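Long-range contact in alginate lyase (Paenibacillus sp. FPU-7, PDB 6KFN), which cleaves alginate, probably by beta-elimination as a polysaccharide lyase built on a right-handed parallel beta-helix: residues V28-G32 and V59-L64. Residues are numbered along the deposited sequence; the frame is centred on the assembly and turned at random.
Sequences VLAEG and VNPAVL
L29 and A62 meet at the buried end of this contact, where CB of L29 lies 3.6 Å from CB of A62. Beyond it the two leucine side chains cross at about a right angle, CD1 of L29 resting 3.8 Å from CD2 of L64. F35 touches all three residues and L87 adds to the packing on L29 and A62, so this end belongs to the apolar interior of the beta-helix. The methyl of A62 also sits 3.5 Å from the carbonyl O of A30, while the backbone N of A62 is hydrogen-bonded to OG of S55.

Toward solvent the packing gives way to polar grips. With CG of E31 anti to its carbonyl carbon (chi1 -71°) and the chain extended beyond, the carboxylate arrives at the loop of V59 and N60. There it accepts a hydrogen bond from the backbone N-H of N60, N to OE2 of E31 2.8 Å, nearly in line with the C-O bond. The carbonyl O of N60 answers by accepting one from the backbone N-H of G32, N to O 2.9 Å. The exposed N60 amide lies against G32, with ND2 of N60 3.5 Å from CA of G32. Were E31 shortened to an alanine, the N60 N-H would probably lose this acceptor and the outer loop would be freer to move. A carboxylate-to-amide bond and a backbone bond together join the corners of two successive coils near the N-terminal end of the beta-helix, outside an apolar seam.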
ATOM      1  N   VAL A  28       9.975   6.513  20.594  1.00  6.67           N
ATOM      2  CA  VAL A  28       8.705   6.145  21.212  1.00  6.70           C
ATOM      3  C   VAL A  28       7.861   7.400  21.355  1.00  6.63           C
ATOM      4  O   VAL A  28       8.230   8.317  22.096  1.00  7.30           O
ATOM      5  CB  VAL A  28       8.912   5.456  22.566  1.00  7.62           C
ATOM      6  CG1 VAL A  28       7.574   4.980  23.105  1.00  9.41           C
ATOM      7  CG2 VAL A  28       9.909   4.284  22.450  1.00  9.40           C
ATOM      8  N   LEU A  29       6.752   7.462  20.621  1.00  6.63           N
ATOM      9  CA  LEU A  29       5.946   8.661  20.508  1.00  7.21           C
ATOM     10  C   LEU A  29       4.739   8.616  21.447  1.00  7.84           C
ATOM     11  O   LEU A  29       4.001   7.631  21.515  1.00  9.39           O
ATOM     12  CB  LEU A  29       5.486   8.839  19.073  1.00  7.18           C
ATOM     13  CG  LEU A  29       6.610   8.910  18.036  1.00  7.17           C
ATOM     14  CD1 LEU A  29       6.055   9.277  16.687  1.00  7.81           C
ATOM     15  CD2 LEU A  29       7.688   9.883  18.484  1.00  7.68           C
ATOM     16  N   ALA A  30       4.553   9.706  22.191  1.00  8.10           N
ATOM     17  CA  ALA A  30       3.526   9.758  23.219  1.00  9.43           C
ATOM     18  C   ALA A  30       2.121   9.569  22.659  1.00  9.55           C
ATOM     19  O   ALA A  30       1.755  10.136  21.636  1.00  9.68           O
ATOM     20  CB  ALA A  30       3.599  11.112  23.927  1.00 10.11           C
ATOM     21  N   GLU A  31       1.311   8.770  23.357  1.00 10.68           N
ATOM     22  CA  GLU A  31      -0.095   8.607  23.001  1.00 12.92           C
ATOM     23  C   GLU A  31      -0.825   9.934  23.054  1.00 12.94           C
ATOM     24  O   GLU A  31      -0.570  10.774  23.902  1.00 14.18           O
ATOM     25  CB  GLU A  31      -0.772   7.608  23.924  1.00 12.51           C
ATOM     26  CG  GLU A  31      -0.335   6.172  23.682  1.00 15.31           C
ATOM     27  CD  GLU A  31      -1.185   5.209  24.462  1.00 17.85           C
ATOM     28  OE1 GLU A  31      -0.705   4.665  25.469  1.00 22.22           O
ATOM     29  OE2 GLU A  31      -2.371   5.022  24.100  1.00 22.78           O
ATOM     30  N   GLY A  32      -1.773  10.111  22.149  1.00 14.09           N
ATOM     31  CA  GLY A  32      -2.620  11.279  22.165  1.00 17.47           C
ATOM     32  C   GLY A  32      -2.018  12.494  21.514  1.00 16.61           C
ATOM     33  O   GLY A  32      -2.708  13.500  21.368  1.00 22.40           O
ATOM     34  N   VAL A  59      -3.911   2.594  22.969  1.00 23.20           N
ATOM     35  CA  VAL A  59      -5.221   3.123  23.329  1.00 25.78           C
ATOM     36  C   VAL A  59      -5.521   4.369  22.512  1.00 21.27           C
ATOM     37  O   VAL A  59      -6.614   4.516  21.964  1.00 24.69           O
ATOM     38  CB  VAL A  59      -5.327   3.381  24.841  1.00 32.36           C
ATOM     39  CG1 VAL A  59      -6.632   4.122  25.158  1.00 26.73           C
ATOM     40  CG2 VAL A  59      -5.252   2.061  25.597  1.00 35.83           C
ATOM     41  N   ASN A  60      -4.539   5.253  22.362  1.00 17.36           N
ATOM     42  CA  ASN A  60      -4.721   6.514  21.651  1.00 15.30           C
ATOM     43  C   ASN A  60      -3.439   6.717  20.866  1.00 14.09           C
ATOM     44  O   ASN A  60      -2.568   7.496  21.283  1.00 15.45           O
ATOM     45  CB  ASN A  60      -4.916   7.653  22.651  1.00 19.68           C
ATOM     46  CG  ASN A  60      -5.509   8.891  22.034  1.00 28.37           C
ATOM     47  OD1 ASN A  60      -5.752   8.961  20.841  1.00 33.18           O
ATOM     48  ND2 ASN A  60      -5.792   9.871  22.872  1.00 41.93           N
ATOM     49  N   PRO A  61      -3.265   6.012  19.745  1.00 11.94           N
ATOM     50  CA  PRO A  61      -1.974   6.045  19.031  1.00 10.42           C
ATOM     51  C   PRO A  61      -1.509   7.454  18.721  1.00  8.45           C
ATOM     52  O   PRO A  61      -2.297   8.327  18.366  1.00  9.91           O
ATOM     53  CB  PRO A  61      -2.258   5.267  17.749  1.00 10.75           C
ATOM     54  CG  PRO A  61      -3.382   4.335  18.146  1.00 12.48           C
ATOM     55  CD  PRO A  61      -4.236   5.123  19.092  1.00 11.86           C
ATOM     56  N   ALA A  62      -0.184   7.650  18.765  1.00  7.86           N
ATOM     57  CA  ALA A  62       0.414   8.856  18.230  1.00  7.70           C
ATOM     58  C   ALA A  62       0.068   9.017  16.753  1.00  7.01           C
ATOM     59  O   ALA A  62      -0.054   8.036  16.018  1.00  7.55           O
ATOM     60  CB  ALA A  62       1.930   8.795  18.425  1.00  9.02           C
ATOM     61  N   VAL A  63      -0.028  10.271  16.328  1.00  7.30           N
ATOM     62  CA  VAL A  63      -0.396  10.645  14.972  1.00  7.38           C
ATOM     63  C   VAL A  63       0.734  11.433  14.331  1.00  7.32           C
ATOM     64  O   VAL A  63       1.206  12.417  14.906  1.00  8.40           O
ATOM     65  CB  VAL A  63      -1.658  11.518  14.944  1.00  8.42           C
ATOM     66  CG1 VAL A  63      -2.029  11.896  13.504  1.00  9.69           C
ATOM     67  CG2 VAL A  63      -2.843  10.825  15.632  1.00  9.86           C
ATOM     68  N   LEU A  64       1.156  11.015  13.130  1.00  6.88           N
ATOM     69  CA  LEU A  64       2.013  11.820  12.287  1.00  7.12           C
ATOM     70  C   LEU A  64       1.135  12.519  11.257  1.00  7.38           C
ATOM     71  O   LEU A  64       0.507  11.872  10.430  1.00  8.11           O
ATOM     72  CB  LEU A  64       3.081  10.988  11.565  1.00  7.03           C
ATOM     73  CG  LEU A  64       3.960  10.099  12.420  1.00  9.36           C
ATOM     74  CD1 LEU A  64       5.050   9.484  11.567  1.00  9.84           C
ATOM     75  CD2 LEU A  64       4.547  10.851  13.576  1.00 10.71           C
TER